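Local coordinates for protein glycosyl hydrolase, family 38 (Enterococcus faecalis, PDB 5KBP) that probably hydrolyses alpha-mannosidic linkages in carbohydrates, as a glycosyl hydrolase of family 38, at residues R303-Q308 against G772-K777; D94-S99 against P712-A717; T391-T396 against G813-N818; E318-P323 against A799-T804. One frame throughout, in Å; residues are numbered along the deposited sequence.

Contact 1: residues R303-Q308 against G772-K777; sequences RVYLKQ and GEYTFK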
loop_
_atom_site.group_PDB
_atom_site.type_symbol
_atom_site.label_atom_id
_atom_site.label_comp_id
_atom_site.label_asym_id
_atom_site.label_seq_id
_atom_site.Cartn_x
_atom_site.Cartn_y
_atom_site.Cartn_z
ATOM N N ARG A 303 -12.038 0.711 13.705
ATOM C CA ARG A 303 -11.792 0.746 12.263
ATOM C C ARG A 303 -12.511 -0.409 11.558
ATOM O O ARG A 303 -11.904 -1.364 11.076
ATOM C CB ARG A 303 -10.290 0.718 11.968
ATOM C CG ARG A 303 -9.499 1.856 12.596
ATOM C CD ARG A 303 -8.019 1.718 12.284
ATOM N NE ARG A 303 -7.207 2.760 12.906
ATOM C CZ ARG A 303 -6.771 3.848 12.277
ATOM N NH1 ARG A 303 -7.068 4.047 11.000
ATOM N NH2 ARG A 303 -6.032 4.737 12.928
ATOM N N VAL A 304 -13.839 -0.281 11.511
ATOM C CA VAL A 304 -14.684 -1.370 11.023
ATOM C C VAL A 304 -14.385 -1.696 9.564
ATOM O O VAL A 304 -14.597 -2.831 9.118
ATOM C CB VAL A 304 -16.171 -1.016 11.236
ATOM C CG1 VAL A 304 -16.550 0.221 10.434
ATOM C CG2 VAL A 304 -17.067 -2.198 10.885
ATOM N N TYR A 305 -13.876 -0.723 8.802
ATOM C CA TYR A 305 -13.569 -0.975 7.397
ATOM C C TYR A 305 -12.486 -2.035 7.242
ATOM O O TYR A 305 -12.476 -2.768 6.246
ATOM C CB TYR A 305 -13.156 0.324 6.703
ATOM C CG TYR A 305 -11.941 1.001 7.300
ATOM C CD1 TYR A 305 -12.072 1.929 8.324
ATOM C CD2 TYR A 305 -10.663 0.724 6.828
ATOM C CE1 TYR A 305 -10.967 2.556 8.868
ATOM C CE2 TYR A 305 -9.551 1.346 7.367
ATOM C CZ TYR A 305 -9.710 2.261 8.385
ATOM O OH TYR A 305 -8.607 2.883 8.925
ATOM N N LEU A 306 -11.568 -2.129 8.206
ATOM C CA LEU A 306 -10.591 -3.213 8.194
ATOM C C LEU A 306 -11.278 -4.564 8.343
ATOM O O LEU A 306 -10.963 -5.520 7.625
ATOM C CB LEU A 306 -9.567 -3.010 9.313
ATOM C CG LEU A 306 -8.654 -1.787 9.253
ATOM C CD1 LEU A 306 -7.833 -1.687 10.525
ATOM C CD2 LEU A 306 -7.747 -1.849 8.037
ATOM N N LYS A 307 -12.224 -4.661 9.282
ATOM C CA LYS A 307 -12.929 -5.919 9.501
ATOM C C LYS A 307 -13.804 -6.277 8.307
ATOM O O LYS A 307 -13.952 -7.458 7.971
ATOM C CB LYS A 307 -13.773 -5.839 10.776
ATOM C CG LYS A 307 -13.008 -6.087 12.071
ATOM C CD LYS A 307 -12.131 -4.912 12.462
ATOM C CE LYS A 307 -11.550 -5.114 13.849
ATOM N NZ LYS A 307 -10.640 -4.000 14.230
ATOM N N GLN A 308 -14.396 -5.273 7.658
ATOM C CA GLN A 308 -15.215 -5.537 6.479
ATOM C C GLN A 308 -14.366 -6.060 5.328
ATOM O O GLN A 308 -14.743 -7.026 4.655
ATOM C CB GLN A 308 -15.966 -4.271 6.068
ATOM C CG GLN A 308 -17.054 -3.857 7.044
ATOM C CD GLN A 308 -17.784 -2.601 6.611
ATOM O OE1 GLN A 308 -17.182 -1.671 6.074
ATOM N NE2 GLN A 308 -19.090 -2.570 6.840
ATOM N N GLY A 772 -16.377 9.155 6.436
ATOM C CA GLY A 772 -16.671 8.900 5.046
ATOM C C GLY A 772 -17.859 7.976 4.887
ATOM O O GLY A 772 -18.634 7.756 5.824
ATOM N N GLU A 773 -17.992 7.435 3.677
ATOM C CA GLU A 773 -19.110 6.568 3.331
ATOM C C GLU A 773 -18.878 5.154 3.849
ATOM O O GLU A 773 -17.774 4.612 3.748
ATOM C CB GLU A 773 -19.302 6.537 1.814
ATOM C CG GLU A 773 -19.607 7.887 1.179
ATOM C CD GLU A 773 -21.093 8.139 1.026
ATOM O OE1 GLU A 773 -21.494 9.319 0.928
ATOM O OE2 GLU A 773 -21.863 7.156 1.003
ATOM N N TYR A 774 -19.934 4.553 4.397
ATOM C CA TYR A 774 -19.865 3.199 4.925
ATOM C C TYR A 774 -21.167 2.469 4.635
ATOM O O TYR A 774 -22.245 3.067 4.628
ATOM C CB TYR A 774 -19.590 3.188 6.436
ATOM C CG TYR A 774 -18.155 3.497 6.793
ATOM C CD1 TYR A 774 -17.728 4.806 6.968
ATOM C CD2 TYR A 774 -17.224 2.478 6.949
ATOM C CE1 TYR A 774 -16.416 5.092 7.290
ATOM C CE2 TYR A 774 -15.909 2.754 7.272
ATOM C CZ TYR A 774 -15.511 4.062 7.441
ATOM O OH TYR A 774 -14.202 4.339 7.762
ATOM N N THR A 775 -21.051 1.165 4.394
ATOM C CA THR A 775 -22.198 0.297 4.152
ATOM C C THR A 775 -22.055 -0.939 5.025
ATOM O O THR A 775 -21.073 -1.677 4.900
ATOM C CB THR A 775 -22.300 -0.100 2.677
ATOM O OG1 THR A 775 -22.458 1.075 1.872
ATOM C CG2 THR A 775 -23.485 -1.028 2.458
ATOM N N PHE A 776 -23.030 -1.163 5.901
ATOM C CA PHE A 776 -23.020 -2.286 6.829
ATOM C C PHE A 776 -24.063 -3.304 6.387
ATOM O O PHE A 776 -25.247 -2.972 6.264
ATOM C CB PHE A 776 -23.296 -1.817 8.257
ATOM C CG PHE A 776 -22.493 -0.615 8.663
ATOM C CD1 PHE A 776 -21.160 -0.741 9.008
ATOM C CD2 PHE A 776 -23.073 0.643 8.695
ATOM C CE1 PHE A 776 -20.416 0.365 9.377
ATOM C CE2 PHE A 776 -22.337 1.753 9.064
ATOM C CZ PHE A 776 -21.005 1.613 9.406
ATOM N N LYS A 777 -23.621 -4.538 6.152
ATOM C CA LYS A 777 -24.490 -5.624 5.717
ATOM C C LYS A 777 -24.717 -6.577 6.882
ATOM O O LYS A 777 -23.758 -7.109 7.450
ATOM C CB LYS A 777 -23.888 -6.364 4.522
ATOM C CG LYS A 777 -23.774 -5.521 3.263
ATOM C CD LYS A 777 -23.229 -6.336 2.102
ATOM C CE LYS A 777 -23.124 -5.497 0.840
ATOM N NZ LYS A 777 -22.590 -6.279 -0.308
#
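The hydroxyl of Y305, whose ring packs against Y774, is held by R303: NH1 of R303 donates to OH of Y305 across 2.8 Å, with the oxygen lying in the guanidinium plane. Salt bridges from R303 to E571 and D362 fix the guanidinium in turn, so the tyrosine ring is tethered at its far end. Across the contact, OH of Y774 comes to 3.3 Å from CD1 of Y305, an oblique approach to the ring. The edge of the Y774 ring also meets CB of Y305, with CE2 of Y774 3.7 Å from it. The Y305 torsion explains the fit: CG sits between the backbone N and the carbonyl carbon (chi1 60°), which sets the ring beside its own first helical turn, with R303 O over one face. In the fold, this is the start of helix 304-332 meeting strand 772-783 of a large antiparallel sheet; the short segment axes approach to 10.3 Å and cross at 49°. CG1 of V304 touches both aromatic residues of the strand. It lies 4.0 Å from CE1 of F776, at that ring's edge, and meets Y774 CE2 obliquely. I751 of strand 745-753 packs on V304, Y774 and F776, completing an apolar cluster. One turn further along, the extended side chain of Q308 reaches the strand backbone, where NE2 gives a weak, bent hydrogen bond to T775 O (2.9 Å, 126°). The same NE2 stands 3.5 Å from CD1 of F776, the amide plane being inclined to that of the ring.

Contact 2: residues D94-S99 against P712-A717; sequences DDFLIS and PQHQQA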
loop_
_atom_site.group_PDB
_atom_site.type_symbol
_atom_site.label_atom_id
_atom_site.label_comp_id
_atom_site.label_asym_id
_atom_site.label_seq_id
_atom_site.Cartn_x
_atom_site.Cartn_y
_atom_site.Cartn_z
ATOM N N ASP A 94 -4.564 -12.198 15.936
ATOM C CA ASP A 94 -5.672 -12.100 16.872
ATOM C C ASP A 94 -6.614 -13.268 16.614
ATOM O O ASP A 94 -7.005 -13.514 15.468
ATOM C CB ASP A 94 -6.414 -10.773 16.720
ATOM C CG ASP A 94 -7.564 -10.636 17.701
ATOM O OD1 ASP A 94 -8.664 -11.148 17.406
ATOM O OD2 ASP A 94 -7.365 -10.024 18.771
ATOM N N ASP A 95 -6.972 -13.987 17.678
ATOM C CA ASP A 95 -7.715 -15.233 17.513
ATOM C C ASP A 95 -9.112 -14.987 16.955
ATOM O O ASP A 95 -9.502 -15.584 15.947
ATOM C CB ASP A 95 -7.788 -15.978 18.846
ATOM C CG ASP A 95 -6.560 -16.830 19.104
ATOM O OD1 ASP A 95 -5.794 -17.069 18.146
ATOM O OD2 ASP A 95 -6.364 -17.269 20.257
ATOM N N PHE A 96 -9.879 -14.102 17.594
ATOM C CA PHE A 96 -11.294 -13.970 17.274
ATOM C C PHE A 96 -11.568 -13.118 16.041
ATOM O O PHE A 96 -12.636 -13.263 15.436
ATOM C CB PHE A 96 -12.048 -13.385 18.471
ATOM C CG PHE A 96 -12.074 -14.286 19.672
ATOM C CD1 PHE A 96 -12.864 -15.424 19.683
ATOM C CD2 PHE A 96 -11.315 -13.992 20.793
ATOM C CE1 PHE A 96 -12.893 -16.256 20.786
ATOM C CE2 PHE A 96 -11.340 -14.819 21.902
ATOM C CZ PHE A 96 -12.130 -15.953 21.897
ATOM N N LEU A 97 -10.645 -12.242 15.650
ATOM C CA LEU A 97 -10.914 -11.285 14.585
ATOM C C LEU A 97 -10.535 -11.786 13.196
ATOM O O LEU A 97 -10.719 -11.050 12.222
ATOM C CB LEU A 97 -10.196 -9.962 14.869
ATOM C CG LEU A 97 -10.830 -9.130 15.985
ATOM C CD1 LEU A 97 -10.103 -7.807 16.154
ATOM C CD2 LEU A 97 -12.302 -8.903 15.687
ATOM N N ILE A 98 -10.014 -13.005 13.073
ATOM C CA ILE A 98 -9.758 -13.597 11.768
ATOM C C ILE A 98 -10.591 -14.867 11.641
ATOM O O ILE A 98 -11.017 -15.464 12.632
ATOM C CB ILE A 98 -8.264 -13.893 11.527
ATOM C CG1 ILE A 98 -7.788 -15.057 12.395
ATOM C CG2 ILE A 98 -7.429 -12.652 11.798
ATOM C CD1 ILE A 98 -6.366 -15.480 12.098
ATOM N N SER A 99 -10.819 -15.274 10.395
ATOM C CA SER A 99 -11.714 -16.390 10.123
ATOM C C SER A 99 -11.147 -17.695 10.673
ATOM O O SER A 99 -9.969 -17.798 11.028
ATOM C CB SER A 99 -11.967 -16.524 8.620
ATOM O OG SER A 99 -10.779 -16.868 7.929
ATOM N N PRO A 712 -18.685 -6.138 26.047
ATOM C CA PRO A 712 -18.498 -6.349 24.604
ATOM C C PRO A 712 -17.841 -7.694 24.330
ATOM O O PRO A 712 -16.821 -8.038 24.934
ATOM C CB PRO A 712 -17.598 -5.181 24.189
ATOM C CG PRO A 712 -16.828 -4.857 25.422
ATOM C CD PRO A 712 -17.753 -5.130 26.582
ATOM N N GLN A 713 -18.431 -8.453 23.413
ATOM C CA GLN A 713 -17.952 -9.777 23.056
ATOM C C GLN A 713 -17.609 -9.832 21.574
ATOM O O GLN A 713 -18.110 -9.041 20.768
ATOM C CB GLN A 713 -18.997 -10.850 23.388
ATOM C CG GLN A 713 -19.266 -11.025 24.869
ATOM C CD GLN A 713 -18.106 -11.675 25.596
ATOM O OE1 GLN A 713 -17.288 -12.368 24.992
ATOM N NE2 GLN A 713 -18.032 -11.455 26.903
ATOM N N HIS A 714 -16.749 -10.783 21.220
ATOM C CA HIS A 714 -16.364 -11.005 19.834
ATOM C C HIS A 714 -17.338 -11.969 19.170
ATOM O O HIS A 714 -17.772 -12.951 19.776
ATOM C CB HIS A 714 -14.946 -11.573 19.743
ATOM C CG HIS A 714 -13.912 -10.750 20.447
ATOM N ND1 HIS A 714 -13.695 -10.831 21.805
ATOM C CD2 HIS A 714 -13.028 -9.837 19.977
ATOM C CE1 HIS A 714 -12.723 -10.000 22.144
ATOM N NE2 HIS A 714 -12.303 -9.385 21.054
ATOM N N GLN A 715 -17.677 -11.684 17.916
ATOM C CA GLN A 715 -18.481 -12.588 17.111
ATOM C C GLN A 715 -17.876 -12.694 15.720
ATOM O O GLN A 715 -17.171 -11.796 15.255
ATOM C CB GLN A 715 -19.943 -12.130 17.002
ATOM C CG GLN A 715 -20.155 -10.914 16.114
ATOM C CD GLN A 715 -21.623 -10.601 15.893
ATOM O OE1 GLN A 715 -22.486 -11.457 16.084
ATOM N NE2 GLN A 715 -21.912 -9.368 15.494
ATOM N N GLN A 716 -18.158 -13.815 15.063
ATOM C CA GLN A 716 -17.734 -14.017 13.685
ATOM C C GLN A 716 -18.885 -13.723 12.735
ATOM O O GLN A 716 -19.030 -12.594 12.255
ATOM C CB GLN A 716 -17.218 -15.444 13.483
ATOM C CG GLN A 716 -15.765 -15.649 13.885
ATOM C CD GLN A 716 -14.794 -15.262 12.784
ATOM O OE1 GLN A 716 -14.950 -15.670 11.633
ATOM N NE2 GLN A 716 -13.786 -14.471 13.134
ATOM N N ALA A 717 -19.718 -14.727 12.471
ATOM C CA ALA A 717 -20.773 -14.604 11.475
ATOM C C ALA A 717 -22.141 -14.287 12.062
ATOM O O ALA A 717 -22.977 -13.715 11.357
ATOM C CB ALA A 717 -20.871 -15.888 10.644
#
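H714 is the first residue of 712-717 to meet the other segment, its CB lying 3.6 Å from CB of F96. The two rings follow with planes only 18° apart, but the offset is so large, centroids 5.1 Å apart, that little of one ring lies over the other. CD2 of F96 stands over one face of the imidazole near its rim, while CD2 of L97 reaches the imidazole edge. H714 ND1 is buried here and has no polar partner in the model. NE2 of Q715 hydrogen-bonds L735 O instead. Q716 then bends back at chi2 (-84°), which brings its amide to the loop backbone. NE2 of Q716 donates to F96 O at 2.8 Å, from above the carbonyl plane, and lies 3.0 Å from I98 O; OE1 of Q716 rests 3.6 Å from CA of S99. Within the loop, D94 OD1 accepts from L97 N at 2.9 Å. S99, hydrogen-bonded through OG to E318, occupies the N-cap of helix 100-117. H714 and Q716 thus join the family 38 C-terminal domain to an N-terminal-domain loop, itself shaped by an Asx motif and ending in that N-cap.

Contact 3: residues T391-T396 against G813-N818; sequences TEAIDT and GKLAPN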
loop_
_atom_site.group_PDB
_atom_site.type_symbol
_atom_site.label_atom_id
_atom_site.label_comp_id
_atom_site.label_asym_id
_atom_site.label_seq_id
_atom_site.Cartn_x
_atom_site.Cartn_y
_atom_site.Cartn_z
ATOM N N THR A 391 -16.392 -23.154 -17.332
ATOM C CA THR A 391 -17.426 -22.852 -18.318
ATOM C C THR A 391 -16.994 -23.229 -19.729
ATOM O O THR A 391 -17.840 -23.594 -20.554
ATOM C CB THR A 391 -17.798 -21.371 -18.255
ATOM O OG1 THR A 391 -16.615 -20.574 -18.394
ATOM C CG2 THR A 391 -18.472 -21.049 -16.928
ATOM N N GLU A 392 -15.696 -23.148 -20.030
ATOM C CA GLU A 392 -15.216 -23.582 -21.336
ATOM C C GLU A 392 -15.356 -25.087 -21.529
ATOM O O GLU A 392 -15.369 -25.554 -22.673
ATOM C CB GLU A 392 -13.755 -23.173 -21.529
ATOM C CG GLU A 392 -13.492 -22.391 -22.806
ATOM C CD GLU A 392 -13.776 -20.910 -22.653
ATOM O OE1 GLU A 392 -12.847 -20.161 -22.286
ATOM O OE2 GLU A 392 -14.930 -20.498 -22.888
ATOM N N ALA A 393 -15.462 -25.850 -20.441
ATOM C CA ALA A 393 -15.599 -27.297 -20.508
ATOM C C ALA A 393 -17.043 -27.772 -20.407
ATOM O O ALA A 393 -17.295 -28.971 -20.564
ATOM C CB ALA A 393 -14.771 -27.960 -19.399
ATOM N N ILE A 394 -17.988 -26.873 -20.149
ATOM C CA ILE A 394 -19.392 -27.253 -20.020
ATOM C C ILE A 394 -20.008 -27.377 -21.406
ATOM O O ILE A 394 -19.837 -26.497 -22.258
ATOM C CB ILE A 394 -20.154 -26.233 -19.158
ATOM C CG1 ILE A 394 -19.631 -26.258 -17.720
ATOM C CG2 ILE A 394 -21.647 -26.518 -19.179
ATOM C CD1 ILE A 394 -20.347 -25.305 -16.792
ATOM N N ASP A 395 -20.722 -28.478 -21.638
ATOM C CA ASP A 395 -21.367 -28.727 -22.921
ATOM C C ASP A 395 -22.530 -27.764 -23.125
ATOM O O ASP A 395 -23.657 -28.046 -22.705
ATOM C CB ASP A 395 -21.849 -30.178 -23.003
ATOM C CG ASP A 395 -22.178 -30.611 -24.422
ATOM O OD1 ASP A 395 -22.343 -29.739 -25.301
ATOM O OD2 ASP A 395 -22.276 -31.833 -24.656
ATOM N N THR A 396 -22.268 -26.628 -23.767
ATOM C CA THR A 396 -23.291 -25.626 -24.028
ATOM C C THR A 396 -23.957 -25.793 -25.388
ATOM O O THR A 396 -24.873 -25.029 -25.711
ATOM C CB THR A 396 -22.698 -24.218 -23.918
ATOM O OG1 THR A 396 -21.513 -24.129 -24.720
ATOM C CG2 THR A 396 -22.352 -23.898 -22.472
ATOM N N GLY A 813 -18.579 -29.766 -24.755
ATOM C CA GLY A 813 -17.687 -29.861 -23.618
ATOM C C GLY A 813 -17.786 -31.218 -22.957
ATOM O O GLY A 813 -18.695 -32.004 -23.228
ATOM N N LYS A 814 -16.826 -31.481 -22.074
ATOM C CA LYS A 814 -16.771 -32.746 -21.360
ATOM C C LYS A 814 -17.474 -32.699 -20.010
ATOM O O LYS A 814 -17.725 -33.758 -19.424
ATOM C CB LYS A 814 -15.313 -33.181 -21.167
ATOM C CG LYS A 814 -14.474 -33.139 -22.442
ATOM C CD LYS A 814 -15.182 -33.801 -23.621
ATOM C CE LYS A 814 -15.356 -35.299 -23.424
ATOM N NZ LYS A 814 -16.153 -35.902 -24.528
ATOM N N LEU A 815 -17.797 -31.512 -19.507
ATOM C CA LEU A 815 -18.554 -31.380 -18.272
ATOM C C LEU A 815 -20.045 -31.300 -18.574
ATOM O O LEU A 815 -20.465 -30.755 -19.597
ATOM C CB LEU A 815 -18.117 -30.141 -17.488
ATOM C CG LEU A 815 -16.737 -30.180 -16.831
ATOM C CD1 LEU A 815 -16.497 -28.921 -16.013
ATOM C CD2 LEU A 815 -16.592 -31.422 -15.964
ATOM N N ALA A 816 -20.844 -31.853 -17.666
ATOM C CA ALA A 816 -22.284 -31.846 -17.843
ATOM C C ALA A 816 -22.840 -30.439 -17.627
ATOM O O ALA A 816 -22.270 -29.648 -16.870
ATOM C CB ALA A 816 -22.945 -32.821 -16.874
ATOM N N PRO A 817 -23.947 -30.098 -18.293
ATOM C CA PRO A 817 -24.555 -28.776 -18.055
ATOM C C PRO A 817 -24.972 -28.565 -16.609
ATOM O O PRO A 817 -24.867 -27.445 -16.094
ATOM C CB PRO A 817 -25.760 -28.772 -19.007
ATOM C CG PRO A 817 -25.415 -29.769 -20.064
ATOM C CD PRO A 817 -24.637 -30.840 -19.362
ATOM N N ASN A 818 -25.447 -29.614 -15.943
ATOM C CA ASN A 818 -25.762 -29.578 -14.520
ATOM C C ASN A 818 -25.001 -30.704 -13.839
ATOM O O ASN A 818 -25.012 -31.841 -14.319
ATOM C CB ASN A 818 -27.268 -29.718 -14.273
ATOM C CG ASN A 818 -28.084 -28.712 -15.058
ATOM O OD1 ASN A 818 -28.146 -27.535 -14.703
ATOM N ND2 ASN A 818 -28.718 -29.170 -16.131
#
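The carboxylate of D395 turns one face to the backbone of G813: G813 N is 3.7 Å from D395 CG, almost straight above the plane, and G813 O is on the same side but displaced past the rim, 3.7 Å from D395 CB. No hydrogen bond is assigned between them, with G813 N 3.8 Å from D395 OD1, which bonds S397 OG. With CG anti to the backbone N (chi1 -164°), the group is laid over the glycine. G813, without a side chain, lies close against A393 O and the I394-D395 peptide. A393 O is approached by the 813-815 backbone: L815 N donates to it at 2.8 Å in a nearly straight bond (165°), and CA of G813 adds a CA-H...O contact at 3.2 Å. The return bond runs from D395 N to L815 O, 3.1 Å long and equally straight. On the apolar side, CD1 of L815 meets CB of A393 at 3.9 Å, and both residues also rest on V331 of helix 304-332. CG2 of I394 touches CA of P817, while the I394 side chain packs on V407 and W504. P817 CG lies 3.6 Å from D395 O. Because L815 bonds to the residues before and after I394, this is a single beta bridge of parallel pattern, tying the chain that leaves helix 362-393 to the loop between strands 804-807 and 819-820.

Contact 4: residues E318-P323 against A799-T804; sequences ENIAEP and AQIPFT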
loop_
_atom_site.group_PDB
_atom_site.type_symbol
_atom_site.label_atom_id
_atom_site.label_comp_id
_atom_site.label_asym_id
_atom_site.label_seq_id
_atom_site.Cartn_x
_atom_site.Cartn_y
_atom_site.Cartn_z
ATOM N N GLU A 318 -11.419 -18.423 0.653
ATOM C CA GLU A 318 -11.848 -19.703 1.210
ATOM C C GLU A 318 -13.060 -20.261 0.475
ATOM O O GLU A 318 -13.140 -21.470 0.230
ATOM C CB GLU A 318 -12.167 -19.546 2.698
ATOM C CG GLU A 318 -11.069 -18.897 3.517
ATOM C CD GLU A 318 -11.576 -18.372 4.846
ATOM O OE1 GLU A 318 -12.754 -18.627 5.173
ATOM O OE2 GLU A 318 -10.802 -17.699 5.557
ATOM N N ASN A 319 -14.011 -19.401 0.115
ATOM C CA ASN A 319 -15.321 -19.843 -0.340
ATOM C C ASN A 319 -15.600 -19.528 -1.804
ATOM O O ASN A 319 -16.678 -19.872 -2.298
ATOM C CB ASN A 319 -16.407 -19.218 0.541
ATOM C CG ASN A 319 -16.133 -19.410 2.021
ATOM O OD1 ASN A 319 -15.814 -18.460 2.734
ATOM N ND2 ASN A 319 -16.252 -20.647 2.489
ATOM N N ILE A 320 -14.667 -18.891 -2.511
ATOM C CA ILE A 320 -14.862 -18.589 -3.925
ATOM C C ILE A 320 -13.711 -19.166 -4.739
ATOM O O ILE A 320 -13.893 -20.122 -5.502
ATOM C CB ILE A 320 -14.989 -17.074 -4.169
ATOM C CG1 ILE A 320 -16.052 -16.459 -3.256
ATOM C CG2 ILE A 320 -15.329 -16.805 -5.626
ATOM C CD1 ILE A 320 -17.448 -16.963 -3.518
ATOM N N ALA A 321 -12.518 -18.590 -4.573
ATOM C CA ALA A 321 -11.391 -18.926 -5.440
ATOM C C ALA A 321 -10.969 -20.381 -5.276
ATOM O O ALA A 321 -10.840 -21.116 -6.262
ATOM C CB ALA A 321 -10.217 -17.989 -5.156
ATOM N N GLU A 322 -10.743 -20.815 -4.036
ATOM C CA GLU A 322 -10.277 -22.183 -3.809
ATOM C C GLU A 322 -11.285 -23.239 -4.245
ATOM O O GLU A 322 -10.876 -24.200 -4.922
ATOM C CB GLU A 322 -9.880 -22.355 -2.338
ATOM C CG GLU A 322 -8.578 -21.670 -1.962
ATOM C CD GLU A 322 -8.150 -21.969 -0.539
ATOM O OE1 GLU A 322 -8.950 -22.566 0.210
ATOM O OE2 GLU A 322 -7.011 -21.611 -0.173
ATOM N N PRO A 323 -12.581 -23.153 -3.905
ATOM C CA PRO A 323 -13.513 -24.181 -4.405
ATOM C C PRO A 323 -13.617 -24.213 -5.920
ATOM O O PRO A 323 -13.696 -25.298 -6.511
ATOM C CB PRO A 323 -14.847 -23.792 -3.749
ATOM C CG PRO A 323 -14.461 -23.003 -2.547
ATOM C CD PRO A 323 -13.247 -22.236 -2.962
ATOM N N ALA A 799 -25.016 -16.653 3.605
ATOM C CA ALA A 799 -25.268 -15.285 3.162
ATOM C C ALA A 799 -23.975 -14.546 2.836
ATOM O O ALA A 799 -23.985 -13.614 2.023
ATOM C CB ALA A 799 -26.062 -14.527 4.227
ATOM N N GLN A 800 -22.861 -14.941 3.454
ATOM C CA GLN A 800 -21.573 -14.315 3.180
ATOM C C GLN A 800 -20.924 -14.818 1.897
ATOM O O GLN A 800 -19.901 -14.261 1.481
ATOM C CB GLN A 800 -20.613 -14.545 4.351
ATOM C CG GLN A 800 -20.922 -13.733 5.592
ATOM C CD GLN A 800 -19.812 -13.810 6.623
ATOM O OE1 GLN A 800 -18.855 -14.568 6.463
ATOM N NE2 GLN A 800 -19.930 -13.020 7.684
ATOM N N ILE A 801 -21.483 -15.844 1.264
ATOM C CA ILE A 801 -20.874 -16.453 0.085
ATOM C C ILE A 801 -21.755 -16.181 -1.129
ATOM O O ILE A 801 -22.748 -16.888 -1.339
ATOM C CB ILE A 801 -20.667 -17.961 0.290
ATOM C CG1 ILE A 801 -19.921 -18.221 1.601
ATOM C CG2 ILE A 801 -19.913 -18.561 -0.886
ATOM C CD1 ILE A 801 -19.807 -19.685 1.962
ATOM N N PRO A 802 -21.432 -15.190 -1.957
ATOM C CA PRO A 802 -22.303 -14.863 -3.091
ATOM C C PRO A 802 -22.226 -15.917 -4.187
ATOM O O PRO A 802 -21.262 -16.678 -4.297
ATOM C CB PRO A 802 -21.754 -13.520 -3.577
ATOM C CG PRO A 802 -20.306 -13.567 -3.205
ATOM C CD PRO A 802 -20.247 -14.317 -1.898
ATOM N N PHE A 803 -23.276 -15.949 -5.005
ATOM C CA PHE A 803 -23.284 -16.819 -6.173
ATOM C C PHE A 803 -22.215 -16.382 -7.167
ATOM O O PHE A 803 -21.855 -15.205 -7.254
ATOM C CB PHE A 803 -24.656 -16.805 -6.851
ATOM C CG PHE A 803 -25.598 -17.867 -6.353
ATOM C CD1 PHE A 803 -25.340 -19.206 -6.593
ATOM C CD2 PHE A 803 -26.750 -17.526 -5.663
ATOM C CE1 PHE A 803 -26.203 -20.186 -6.141
ATOM C CE2 PHE A 803 -27.620 -18.503 -5.212
ATOM C CZ PHE A 803 -27.346 -19.835 -5.451
ATOM N N THR A 804 -21.701 -17.349 -7.923
ATOM C CA THR A 804 -20.743 -17.091 -8.992
ATOM C C THR A 804 -21.448 -17.328 -10.322
ATOM O O THR A 804 -21.726 -18.476 -10.689
ATOM C CB THR A 804 -19.505 -17.976 -8.857
ATOM O OG1 THR A 804 -18.774 -17.602 -7.682
ATOM C CG2 THR A 804 -18.609 -17.824 -10.078
#
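An irregular stretch of helix 304-332, with a wider pi-type turn at 318-321, presents N319 and I320 to the loop that runs from helix 789-799 into strand 804-807. The evidence for the irregularity is in the backbone: the helical bonding lapses at the N of I320 and at P323, whose proline nitrogen has no hydrogen to give. N319 O is taken up by T411 OG1 of a nearby loop. The main opposing residue is I801, its CA 6.5 Å from that of N319. CD1 of I801 sits over one face of the N319 carboxamide, nearly straight above CG at 3.7 Å, so the methyl covers the flat group. I801 reaches it as an extended chain, CG1 anti to the carbonyl carbon and chi2 at 174°. The other branch, CG2 of I801, lies 3.8 Å from N319 O and meets CD1 of I320 at 3.9 Å. I320 is folded at its second torsion (chi2 -64°), which swings CD1 across toward the loop. There CD1 also touches P802, 3.9 Å from its carbonyl O and 4.2 Å from its ring CD. CG2 of I320 points a different way, to T804 OG1 at 4.1 Å. R315, one turn earlier on the helix, binds E318, Q800 and, weakly, N319 OD1, which ties the two sides together at the margin. Between the segments themselves no hydrogen bond forms; they are held by van der Waals contact of the isoleucine methyls with each other, the P802 ring and the N319 amide, while N319 O and, weakly, N319 OD1 find their partners in T411 and R315.

Overall arrangement
Helix 304-332 carries one segment each of contacts 1 and 4, whose centres are 20 Å apart, its first turn facing strand 772-783 and its middle the loop before strand 804-807. Contact 2, centred 16 Å from contact 1 and 20 Å from contact 4, borders both: K307 packs on L97, and S99 probably hydrogen-bonds E318. Contact 3 is peripheral, at the end of helix 362-393, its centre 39 Å from contact 1, 40 Å from contact 2 and 20 Å from contact 4. Along the chain the first segments run 94-99, 303-308, 318-323, 391-396, the second 712-717, 772-777, 799-804, 813-818. Every pair interlocks, and the C-terminal half is fastened to the N-terminal and helical parts at successive points.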